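Local coordinates for protein cytochrome P450 RhF (Acinetobacter radioresistens, PDB 6RO8) that forms the heme-binding domain of a longer cytochrome P450 that probably oxidises organic substrates as a monooxygenase and also shows peroxygenase activity, at residues G62-T67 / K337-F342; F82-A87 / W320-T325; C310-G315 / S347-E352. All blocks are in the same frame, centred on the assembly; numbering follows the deposited sequence.

Contact 1: residues G62-T67 / K337-F342; sequences GYWIVT and KGDKLF
The ring of Tyr-63 is clasped between Lys-340 and Phe-342, the tight half of this parallel strand pair. On one face the CB of Lys-340 makes a CH-pi contact, 3.5 Å from the Tyr-63 ring centroid; on the opposite face the Phe-342 ring lies obliquely, its plane at 35° to that of Tyr-63. Between the strands three backbone hydrogen bonds alternate: Trp-64 N to Lys-340 O at 2.7 Å, Phe-342 N to Trp-64 O, and Val-66 N to Phe-342 O. Strands 63-66 and 340-343 correspond to β1-2 and β1-3 of the P450 fold.

On the other face of the sheet Leu-341 CD2 still packs on Trp-64 CB at 3.4 Å; the looser, partly exposed part is the indole end, where Trp-64 NE1 reaches Asp-339 OD2 weakly, at 3.1 Å, with ring and carboxylate planes 64° apart. That oxygen also receives the backbone N of Arg-336. Back at Tyr-63, Lys-340 runs nearly straight as far as CE, then bends (chi4 -81°). The lysine is therefore divided in its chemistry: its methylene base is apolar cover for an aromatic ring, while its ammonium end is taken up by a salt bridge to Glu-89 and a hydrogen bond to Gln-323.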
loop_
_atom_site.group_PDB
_atom_site.type_symbol
_atom_site.label_atom_id
_atom_site.label_comp_id
_atom_site.label_asym_id
_atom_site.label_seq_id
_atom_site.Cartn_x
_atom_site.Cartn_y
_atom_site.Cartn_z
ATOM N N GLY A 62 10.758 6.504 -17.463
ATOM C CA GLY A 62 10.619 5.345 -18.322
ATOM C C GLY A 62 9.274 4.655 -18.260
ATOM O O GLY A 62 9.180 3.465 -18.589
ATOM N N TYR A 63 8.223 5.366 -17.871
ATOM C CA TYR A 63 6.926 4.752 -17.623
ATOM C C TYR A 63 5.842 5.549 -18.325
ATOM O O TYR A 63 5.912 6.779 -18.399
ATOM C CB TYR A 63 6.611 4.682 -16.104
ATOM C CG TYR A 63 7.016 3.397 -15.407
ATOM C CD1 TYR A 63 8.344 3.143 -15.082
ATOM C CD2 TYR A 63 6.063 2.456 -15.036
ATOM C CE1 TYR A 63 8.713 1.984 -14.436
ATOM C CE2 TYR A 63 6.426 1.286 -14.381
ATOM C CZ TYR A 63 7.752 1.056 -14.088
ATOM O OH TYR A 63 8.122 -0.113 -13.449
ATOM N N TRP A 64 4.845 4.854 -18.852
ATOM C CA TRP A 64 3.623 5.559 -19.195
ATOM C C TRP A 64 2.917 5.985 -17.910
ATOM O O TRP A 64 2.949 5.280 -16.889
ATOM C CB TRP A 64 2.709 4.677 -20.033
ATOM C CG TRP A 64 3.197 4.469 -21.429
ATOM C CD1 TRP A 64 3.927 3.415 -21.899
ATOM C CD2 TRP A 64 2.978 5.337 -22.545
ATOM N NE1 TRP A 64 4.184 3.575 -23.242
ATOM C CE2 TRP A 64 3.612 4.747 -23.663
ATOM C CE3 TRP A 64 2.309 6.555 -22.710
ATOM C CZ2 TRP A 64 3.596 5.334 -24.927
ATOM C CZ3 TRP A 64 2.301 7.139 -23.963
ATOM C CH2 TRP A 64 2.938 6.524 -25.059
ATOM N N ILE A 65 2.306 7.166 -17.946
ATOM C CA ILE A 65 1.532 7.661 -16.816
ATOM C C ILE A 65 0.054 7.672 -17.205
ATOM O O ILE A 65 -0.322 8.209 -18.253
ATOM C CB ILE A 65 2.010 9.052 -16.358
ATOM C CG1 ILE A 65 3.537 9.094 -16.214
ATOM C CG2 ILE A 65 1.293 9.450 -15.061
ATOM C CD1 ILE A 65 4.091 8.584 -14.921
ATOM N N VAL A 66 -0.775 7.069 -16.363
ATOM C CA VAL A 66 -2.204 6.913 -16.620
ATOM C C VAL A 66 -2.936 7.611 -15.480
ATOM O O VAL A 66 -2.806 7.209 -14.318
ATOM C CB VAL A 66 -2.576 5.432 -16.727
ATOM C CG1 VAL A 66 -4.009 5.264 -17.090
ATOM C CG2 VAL A 66 -1.677 4.762 -17.756
ATOM N N THR A 67 -3.682 8.671 -15.805
ATOM C CA THR A 67 -4.189 9.611 -14.811
ATOM C C THR A 67 -5.689 9.542 -14.577
ATOM O O THR A 67 -6.142 10.007 -13.529
ATOM C CB THR A 67 -3.833 11.051 -15.203
ATOM O OG1 THR A 67 -4.566 11.423 -16.375
ATOM C CG2 THR A 67 -2.315 11.204 -15.444
ATOM N N LYS A 337 4.625 -4.019 -26.563
ATOM C CA LYS A 337 5.049 -5.128 -25.720
ATOM C C LYS A 337 6.293 -4.741 -24.937
ATOM O O LYS A 337 7.322 -4.380 -25.520
ATOM C CB LYS A 337 5.323 -6.349 -26.602
ATOM C CG LYS A 337 5.875 -7.598 -25.932
ATOM C CD LYS A 337 5.719 -8.758 -26.919
ATOM C CE LYS A 337 6.693 -9.886 -26.662
ATOM N NZ LYS A 337 7.207 -9.798 -25.277
ATOM N N GLY A 338 6.185 -4.759 -23.607
ATOM C CA GLY A 338 7.273 -4.352 -22.745
ATOM C C GLY A 338 7.179 -2.939 -22.199
ATOM O O GLY A 338 7.997 -2.574 -21.342
ATOM N N ASP A 339 6.231 -2.129 -22.672
ATOM C CA ASP A 339 6.015 -0.817 -22.076
ATOM C C ASP A 339 5.584 -0.971 -20.625
ATOM O O ASP A 339 4.744 -1.816 -20.297
ATOM C CB ASP A 339 4.936 -0.052 -22.834
ATOM C CG ASP A 339 5.465 0.660 -24.048
ATOM O OD1 ASP A 339 6.691 0.857 -24.135
ATOM O OD2 ASP A 339 4.647 1.008 -24.920
ATOM N N LYS A 340 6.142 -0.133 -19.758
ATOM C CA LYS A 340 5.772 -0.116 -18.350
ATOM C C LYS A 340 4.808 1.032 -18.083
ATOM O O LYS A 340 5.004 2.143 -18.586
ATOM C CB LYS A 340 7.016 -0.003 -17.471
ATOM C CG LYS A 340 7.945 -1.199 -17.649
ATOM C CD LYS A 340 9.233 -1.046 -16.879
ATOM C CE LYS A 340 10.308 -1.984 -17.422
ATOM N NZ LYS A 340 10.167 -3.364 -16.910
ATOM N N LEU A 341 3.774 0.756 -17.290
ATOM C CA LEU A 341 2.706 1.707 -17.005
ATOM C C LEU A 341 2.631 1.987 -15.510
ATOM O O LEU A 341 2.659 1.056 -14.690
ATOM C CB LEU A 341 1.357 1.166 -17.488
ATOM C CG LEU A 341 1.320 0.455 -18.849
ATOM C CD1 LEU A 341 -0.125 0.104 -19.205
ATOM C CD2 LEU A 341 1.910 1.335 -19.915
ATOM N N PHE A 342 2.519 3.267 -15.158
ATOM C CA PHE A 342 2.100 3.689 -13.821
ATOM C C PHE A 342 0.606 3.959 -13.847
ATOM O O PHE A 342 0.139 4.832 -14.586
ATOM C CB PHE A 342 2.854 4.935 -13.359
ATOM C CG PHE A 342 4.007 4.629 -12.464
ATOM C CD1 PHE A 342 3.797 3.979 -11.256
ATOM C CD2 PHE A 342 5.295 4.947 -12.838
ATOM C CE1 PHE A 342 4.864 3.672 -10.430
ATOM C CE2 PHE A 342 6.364 4.638 -12.028
ATOM C CZ PHE A 342 6.152 3.997 -10.823
#

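Contact 2: residues F82-A87 / W320-T325; sequences FSACNA and WRRQVT. With HEM (protoporphyrin IX containing Fe), chain B; HIS (histidine), chain C.
Ser-83 and Gln-323 form an antiparallel hydrogen-bonded pair, Ser-83 N to Gln-323 O at 2.8 Å and Gln-323 N to Ser-83 O at 2.9 Å. The neighbouring non-hydrogen-bonded pair is apolar: Phe-82 and Val-324 lie side by side on the same face, Val-324 CG2 meeting the edge of the Phe-82 ring at CD1, 3.9 Å away.

Past Ser-83 the chain leaves the strand through an ST turn, in which Ser-83 OG accepts the backbone N of Cys-85 while also bonding Asp-117. Side chains now bond to backbone instead. Asn-86, with CG held between its own N and carbonyl carbon (chi1 64°), offers ND2 weakly to Arg-322 O at 3.0 Å. Arg-321 lays its guanidinium beneath Asn-86 O, which stands over the centre of the flat group; its NH2 makes a weak bond to Ala-87 O at 3.0 Å, and a water bridges NE to the same carbonyl. NH1 is engaged by Glu-89 O and Tyr-63 OH.

This is the heme-side edge of the five-stranded P450 β1 sheet, where strand 320-324 (β1-4) starts at the heme and runs outward beside the short edge strand 82-83 (β1-5).

Arg-322 and Trp-320, on either side of Arg-321, make the contacts with the ligands. Arg-322 bends at chi2 (-56°), and NH2 donates almost straight, in the guanidinium plane, to heme propionate O1A at 2.9 Å. Its NH1 turns back to Arg-321 O, fixing the group's rotation, and Ala-84 CB covers one face. Trp-320 presents one indole face to Ala-87 O and the other to heme methyl CMA, while its CH2 approaches CB of the bound histidine at 3.2 Å.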
loop_
_atom_site.group_PDB
_atom_site.type_symbol
_atom_site.label_atom_id
_atom_site.label_comp_id
_atom_site.label_asym_id
_atom_site.label_seq_id
_atom_site.Cartn_x
_atom_site.Cartn_y
_atom_site.Cartn_z
ATOM N N PHE A 82 -2.177 -6.440 -19.740
ATOM C CA PHE A 82 -1.429 -5.643 -18.772
ATOM C C PHE A 82 -1.157 -6.515 -17.559
ATOM O O PHE A 82 -2.039 -6.731 -16.725
ATOM C CB PHE A 82 -2.198 -4.382 -18.415
ATOM C CG PHE A 82 -2.779 -3.710 -19.599
ATOM C CD1 PHE A 82 -1.961 -3.047 -20.492
ATOM C CD2 PHE A 82 -4.133 -3.783 -19.853
ATOM C CE1 PHE A 82 -2.482 -2.444 -21.599
ATOM C CE2 PHE A 82 -4.659 -3.181 -20.960
ATOM C CZ PHE A 82 -3.828 -2.509 -21.840
ATOM N N SER A 83 0.063 -7.011 -17.462
ATOM C CA SER A 83 0.386 -7.979 -16.433
ATOM C C SER A 83 1.066 -7.309 -15.245
ATOM O O SER A 83 1.683 -6.244 -15.353
ATOM C CB SER A 83 1.286 -9.080 -16.986
ATOM O OG SER A 83 2.644 -8.854 -16.645
ATOM N N ALA A 84 0.961 -7.981 -14.110
ATOM C CA ALA A 84 1.440 -7.501 -12.830
ATOM C C ALA A 84 2.906 -7.808 -12.589
ATOM O O ALA A 84 3.394 -7.536 -11.488
ATOM C CB ALA A 84 0.600 -8.122 -11.710
ATOM N N CYS A 85 3.615 -8.357 -13.586
ATOM C CA CYS A 85 4.954 -8.898 -13.348
ATOM C C CYS A 85 5.894 -7.852 -12.763
ATOM O O CYS A 85 6.709 -8.167 -11.889
ATOM C CB CYS A 85 5.518 -9.488 -14.639
ATOM S SG CYS A 85 5.750 -8.335 -16.026
ATOM N N ASN A 86 5.747 -6.600 -13.164
ATOM C CA ASN A 86 6.603 -5.549 -12.650
ATOM C C ASN A 86 6.099 -4.931 -11.347
ATOM O O ASN A 86 6.729 -3.986 -10.862
ATOM C CB ASN A 86 6.765 -4.450 -13.707
ATOM C CG ASN A 86 5.456 -3.749 -14.014
ATOM O OD1 ASN A 86 4.369 -4.310 -13.813
ATOM N ND2 ASN A 86 5.545 -2.511 -14.467
ATOM N N ALA A 87 5.011 -5.437 -10.750
ATOM C CA ALA A 87 4.421 -4.747 -9.603
ATOM C C ALA A 87 5.385 -4.644 -8.425
ATOM O O ALA A 87 5.261 -3.720 -7.612
ATOM C CB ALA A 87 3.123 -5.432 -9.163
ATOM N N TRP A 320 0.193 2.261 -8.792
ATOM C CA TRP A 320 0.590 0.874 -8.970
ATOM C C TRP A 320 1.023 0.679 -10.428
ATOM O O TRP A 320 0.897 1.582 -11.263
ATOM C CB TRP A 320 -0.556 -0.069 -8.562
ATOM C CG TRP A 320 -0.102 -1.359 -7.952
ATOM C CD1 TRP A 320 -0.407 -2.623 -8.392
ATOM C CD2 TRP A 320 0.736 -1.531 -6.797
ATOM N NE1 TRP A 320 0.198 -3.569 -7.589
ATOM C CE2 TRP A 320 0.904 -2.928 -6.604
ATOM C CE3 TRP A 320 1.376 -0.645 -5.917
ATOM C CZ2 TRP A 320 1.666 -3.459 -5.558
ATOM C CZ3 TRP A 320 2.153 -1.178 -4.888
ATOM C CH2 TRP A 320 2.279 -2.573 -4.713
ATOM N N ARG A 321 1.559 -0.496 -10.751
ATOM C CA ARG A 321 2.277 -0.651 -12.011
ATOM C C ARG A 321 1.797 -1.861 -12.808
ATOM O O ARG A 321 1.342 -2.877 -12.254
ATOM C CB ARG A 321 3.774 -0.769 -11.763
ATOM C CG ARG A 321 4.407 0.479 -11.170
ATOM C CD ARG A 321 5.900 0.259 -10.980
ATOM N NE ARG A 321 6.174 -0.577 -9.821
ATOM C CZ ARG A 321 7.356 -1.104 -9.524
ATOM N NH1 ARG A 321 8.424 -0.904 -10.329
ATOM N NH2 ARG A 321 7.462 -1.838 -8.415
ATOM N N ARG A 322 1.904 -1.738 -14.128
ATOM C CA ARG A 322 1.592 -2.821 -15.042
ATOM C C ARG A 322 2.663 -2.859 -16.119
ATOM O O ARG A 322 3.342 -1.859 -16.376
ATOM C CB ARG A 322 0.197 -2.653 -15.681
ATOM C CG ARG A 322 -0.955 -2.975 -14.757
ATOM C CD ARG A 322 -0.805 -4.378 -14.213
ATOM N NE ARG A 322 -1.980 -4.817 -13.460
ATOM C CZ ARG A 322 -2.028 -4.922 -12.133
ATOM N NH1 ARG A 322 -0.968 -4.605 -11.405
ATOM N NH2 ARG A 322 -3.132 -5.354 -11.542
ATOM N N GLN A 323 2.821 -4.020 -16.747
ATOM C CA GLN A 323 3.697 -4.159 -17.903
ATOM C C GLN A 323 2.901 -4.713 -19.066
ATOM O O GLN A 323 2.073 -5.606 -18.888
ATOM C CB GLN A 323 4.891 -5.069 -17.637
ATOM C CG GLN A 323 6.007 -4.815 -18.637
ATOM C CD GLN A 323 7.291 -5.532 -18.310
ATOM O OE1 GLN A 323 7.948 -5.234 -17.315
ATOM N NE2 GLN A 323 7.669 -6.477 -19.162
ATOM N N VAL A 324 3.153 -4.176 -20.244
ATOM C CA VAL A 324 2.400 -4.524 -21.443
ATOM C C VAL A 324 3.049 -5.741 -22.107
ATOM O O VAL A 324 4.274 -5.786 -22.309
ATOM C CB VAL A 324 2.327 -3.318 -22.395
ATOM C CG1 VAL A 324 1.632 -3.671 -23.699
ATOM C CG2 VAL A 324 1.626 -2.150 -21.690
ATOM N N THR A 325 2.222 -6.739 -22.432
ATOM C CA THR A 325 2.682 -8.026 -22.938
ATOM C C THR A 325 2.475 -8.200 -24.438
ATOM O O THR A 325 3.209 -8.970 -25.066
ATOM C CB THR A 325 1.962 -9.158 -22.201
ATOM O OG1 THR A 325 0.547 -8.944 -22.293
ATOM C CG2 THR A 325 2.373 -9.191 -20.727
HETATM C CHA HEM B . -3.138 -6.528 -3.542
HETATM C CHB HEM B . -3.508 -2.069 -1.627
HETATM C CHC HEM B . -3.645 -3.914 2.885
HETATM C CHD HEM B . -2.798 -8.289 0.950
HETATM C C1A HEM B . -3.208 -5.156 -3.433
HETATM C C2A HEM B . -3.157 -4.187 -4.513
HETATM C C3A HEM B . -3.257 -2.970 -3.988
HETATM C C4A HEM B . -3.370 -3.099 -2.545
HETATM C CMA HEM B . -3.248 -1.658 -4.799
HETATM C CAA HEM B . -3.025 -4.501 -6.020
HETATM C CBA HEM B . -4.421 -4.442 -6.609
HETATM C CGA HEM B . -4.425 -4.818 -8.065
HETATM O O1A HEM B . -3.336 -5.093 -8.627
HETATM O O2A HEM B . -5.531 -4.843 -8.655
HETATM C C1B HEM B . -3.667 -2.184 -0.265
HETATM C C2B HEM B . -4.028 -1.107 0.635
HETATM C C3B HEM B . -4.052 -1.613 1.892
HETATM C C4B HEM B . -3.715 -3.028 1.819
HETATM C CMB HEM B . -4.312 0.345 0.162
HETATM C CAB HEM B . -4.398 -0.923 3.232
HETATM C CBB HEM B . -4.937 0.289 3.360
HETATM C C1C HEM B . -3.425 -5.268 2.765
HETATM C C2C HEM B . -3.334 -6.251 3.830
HETATM C C3C HEM B . -3.102 -7.457 3.260
HETATM C C4C HEM B . -3.042 -7.272 1.838
HETATM C CMC HEM B . -3.492 -5.914 5.329
HETATM C CAC HEM B . -2.913 -8.872 3.873
HETATM C CBC HEM B . -2.924 -9.096 5.188
HETATM C C1D HEM B . -2.788 -8.204 -0.421
HETATM C C2D HEM B . -2.555 -9.300 -1.331
HETATM C C3D HEM B . -2.658 -8.827 -2.568
HETATM C C4D HEM B . -2.959 -7.402 -2.494
HETATM C CMD HEM B . -2.239 -10.764 -0.955
HETATM C CAD HEM B . -2.451 -9.676 -3.843
HETATM C CBD HEM B . -3.739 -10.345 -4.304
HETATM C CGD HEM B . -3.590 -10.752 -5.753
HETATM O O1D HEM B . -2.505 -10.518 -6.326
HETATM O O2D HEM B . -4.550 -11.299 -6.351
HETATM N NA HEM B . -3.323 -4.453 -2.252
HETATM N NB HEM B . -3.485 -3.334 0.490
HETATM N NC HEM B . -3.237 -5.937 1.567
HETATM N ND HEM B . -3.035 -7.061 -1.165
HETATM FE FE HEM B . -3.277 -5.208 -0.306
HETATM N N HIS C . 2.960 -3.830 -0.875
HETATM C CA HIS C . 1.638 -3.309 -1.204
HETATM C C HIS C . 0.762 -3.201 0.040
HETATM O O HIS C . -0.432 -2.889 -0.075
HETATM C CB HIS C . 0.959 -4.194 -2.250
HETATM C CG HIS C . 1.172 -5.660 -2.031
HETATM N ND1 HIS C . 0.131 -6.565 -1.990
HETATM C CD2 HIS C . 2.303 -6.378 -1.840
HETATM C CE1 HIS C . 0.615 -7.778 -1.784
HETATM N NE2 HIS C . 1.930 -7.692 -1.690
HETATM O OXT HIS C . 1.226 -3.420 1.160
HETATM O O HOH W 1 4.778 -1.173 -7.845
HETATM O O HOH W 2 -0.981 -5.044 -0.380
#

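Contact 3: residues C310-G315 / S347-E352; sequences CLRHSG and SANHDE
Helices 303-314 and 345-349 meet at Arg-312 and Asn-349, whose CA atoms stand 5.6 Å apart, so that carbonyls from each backbone face side chains of the other. The two side chains pass antiparallel, CG of Arg-312 lying against CB of Asn-349 at 3.7 Å. Two weak bonds pair them reciprocally: Arg-312 NH1 to Asn-349 O at 2.7 Å, and Asn-349 ND2 to Arg-312 O at 3.4 Å. With CG trans to its own N (chi1 -178°) and a bend at chi3, the arginine sets NH1 beside that carbonyl, where it is shared with Ala-358 O, while NH2 keeps its salt bridge to Glu-309. Glu-309 and Arg-312 are the pair of the ExxR motif, the signature of P450 helix K. The asparagine's OD1 accepts the backbone N of Leu-372.

His-350 supplies the straightest bond, NE2 to a lone pair of His-313 O at 2.7 Å with an angle of 177°, the acceptor lying in the ring plane. The same imidazole turns its edge onto the His-313 ring, His-350 CE1 over the face 3.8 Å from His-313 CD2, in a T-shaped pair. Its ND1 is hydrogen-bonded to Asp-359 OD1. Held between the His-313 carbonyl and a carboxylate, both acceptors by nature, this histidine may well carry protons on both nitrogens and a positive charge.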
loop_
_atom_site.group_PDB
_atom_site.type_symbol
_atom_site.label_atom_id
_atom_site.label_comp_id
_atom_site.label_asym_id
_atom_site.label_seq_id
_atom_site.Cartn_x
_atom_site.Cartn_y
_atom_site.Cartn_z
ATOM N N CYS A 310 -11.872 8.325 2.876
ATOM C CA CYS A 310 -10.442 8.563 3.098
ATOM C C CYS A 310 -9.565 7.741 2.173
ATOM O O CYS A 310 -8.572 8.257 1.631
ATOM C CB CYS A 310 -10.083 8.295 4.569
ATOM S SG CYS A 310 -10.674 9.528 5.734
ATOM N N LEU A 311 -9.905 6.462 2.018
ATOM C CA LEU A 311 -9.200 5.595 1.085
ATOM C C LEU A 311 -9.266 6.120 -0.355
ATOM O O LEU A 311 -8.290 6.011 -1.120
ATOM C CB LEU A 311 -9.793 4.194 1.161
ATOM C CG LEU A 311 -9.464 3.412 2.445
ATOM C CD1 LEU A 311 -10.190 2.049 2.472
ATOM C CD2 LEU A 311 -7.934 3.231 2.567
ATOM N N ARG A 312 -10.421 6.659 -0.752
ATOM C CA ARG A 312 -10.508 7.299 -2.052
ATOM C C ARG A 312 -9.669 8.566 -2.090
ATOM O O ARG A 312 -8.883 8.776 -3.019
ATOM C CB ARG A 312 -11.955 7.628 -2.398
ATOM C CG ARG A 312 -12.082 8.259 -3.782
ATOM C CD ARG A 312 -13.372 9.062 -3.927
ATOM N NE ARG A 312 -13.397 10.216 -3.040
ATOM C CZ ARG A 312 -12.979 11.429 -3.380
ATOM N NH1 ARG A 312 -12.491 11.651 -4.591
ATOM N NH2 ARG A 312 -13.026 12.418 -2.504
ATOM N N HIS A 313 -9.810 9.412 -1.073
ATOM C CA HIS A 313 -9.301 10.774 -1.171
ATOM C C HIS A 313 -7.791 10.825 -0.970
ATOM O O HIS A 313 -7.073 11.521 -1.696
ATOM C CB HIS A 313 -10.000 11.657 -0.144
ATOM C CG HIS A 313 -9.527 13.068 -0.169
ATOM N ND1 HIS A 313 -8.299 13.449 0.329
ATOM C CD2 HIS A 313 -10.103 14.190 -0.661
ATOM C CE1 HIS A 313 -8.145 14.749 0.155
ATOM N NE2 HIS A 313 -9.226 15.222 -0.441
ATOM N N SER A 314 -7.311 10.131 0.057
ATOM C CA SER A 314 -5.898 10.085 0.430
ATOM C C SER A 314 -5.563 8.669 0.884
ATOM O O SER A 314 -5.225 8.418 2.040
ATOM C CB SER A 314 -5.519 11.068 1.530
ATOM O OG SER A 314 -6.120 12.342 1.361
ATOM N N GLY A 315 -5.665 7.734 -0.061
ATOM C CA GLY A 315 -5.260 6.369 0.202
ATOM C C GLY A 315 -3.750 6.221 0.340
ATOM O O GLY A 315 -2.965 7.125 0.039
ATOM N N SER A 347 -4.689 9.682 -8.697
ATOM C CA SER A 347 -5.218 10.552 -9.738
ATOM C C SER A 347 -6.596 10.094 -10.182
ATOM O O SER A 347 -7.496 10.916 -10.403
ATOM C CB SER A 347 -4.263 10.574 -10.927
ATOM O OG SER A 347 -4.825 11.309 -11.985
ATOM N N ALA A 348 -6.760 8.778 -10.348
ATOM C CA ALA A 348 -8.036 8.243 -10.799
ATOM C C ALA A 348 -9.126 8.514 -9.775
ATOM O O ALA A 348 -10.294 8.734 -10.131
ATOM C CB ALA A 348 -7.911 6.746 -11.050
ATOM N N ASN A 349 -8.756 8.485 -8.490
ATOM C CA ASN A 349 -9.699 8.726 -7.413
ATOM C C ASN A 349 -10.054 10.194 -7.284
ATOM O O ASN A 349 -11.043 10.514 -6.608
ATOM C CB ASN A 349 -9.145 8.194 -6.098
ATOM C CG ASN A 349 -9.054 6.674 -6.083
ATOM O OD1 ASN A 349 -9.623 5.999 -6.956
ATOM N ND2 ASN A 349 -8.370 6.121 -5.068
ATOM N N HIS A 350 -9.297 11.084 -7.934
ATOM C CA HIS A 350 -9.647 12.494 -7.986
ATOM C C HIS A 350 -10.121 12.899 -9.372
ATOM O O HIS A 350 -10.096 14.087 -9.714
ATOM C CB HIS A 350 -8.462 13.335 -7.540
ATOM C CG HIS A 350 -8.243 13.306 -6.063
ATOM N ND1 HIS A 350 -8.508 14.384 -5.250
ATOM C CD2 HIS A 350 -7.814 12.315 -5.247
ATOM C CE1 HIS A 350 -8.226 14.069 -3.999
ATOM N NE2 HIS A 350 -7.820 12.813 -3.967
ATOM N N ASP A 351 -10.531 11.918 -10.180
ATOM C CA ASP A 351 -11.008 12.161 -11.535
ATOM C C ASP A 351 -12.393 12.799 -11.475
ATOM O O ASP A 351 -13.383 12.147 -11.102
ATOM C CB ASP A 351 -11.029 10.857 -12.328
ATOM C CG ASP A 351 -11.215 11.078 -13.830
ATOM O OD1 ASP A 351 -11.565 12.210 -14.239
ATOM O OD2 ASP A 351 -11.032 10.111 -14.601
ATOM N N GLU A 352 -12.460 14.081 -11.840
ATOM C CA GLU A 352 -13.726 14.790 -11.839
ATOM C C GLU A 352 -14.757 14.106 -12.721
ATOM O O GLU A 352 -15.960 14.244 -12.474
ATOM C CB GLU A 352 -13.506 16.229 -12.288
ATOM C CG GLU A 352 -14.597 17.178 -11.855
ATOM C CD GLU A 352 -14.911 17.080 -10.381
ATOM O OE1 GLU A 352 -13.965 17.094 -9.562
ATOM O OE2 GLU A 352 -16.107 16.995 -10.042
#

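How the contacts relate
Contacts 1 and 2 work on one sheet: strands 340-343 and 320-324 are neighbours, and a probable backbone hydrogen bond from Leu-341 N to Arg-322 O links them. Contact 1 is partly buried, with polar groups at its outer side; contact 2 is buried and ends at the heme, Arg-322 hydrogen-bonded to a propionate. Contact 3, also buried, pairs two helices, its centre about 20 Å from that of contact 1 and about 21 Å from that of contact 2, and replaces strand hydrogen bonding with side chains gripping carbonyls. Strand 340-343 of contact 1 nevertheless runs on into helix 345-349, and helix 303-314 precedes strand 320-324 of contact 2.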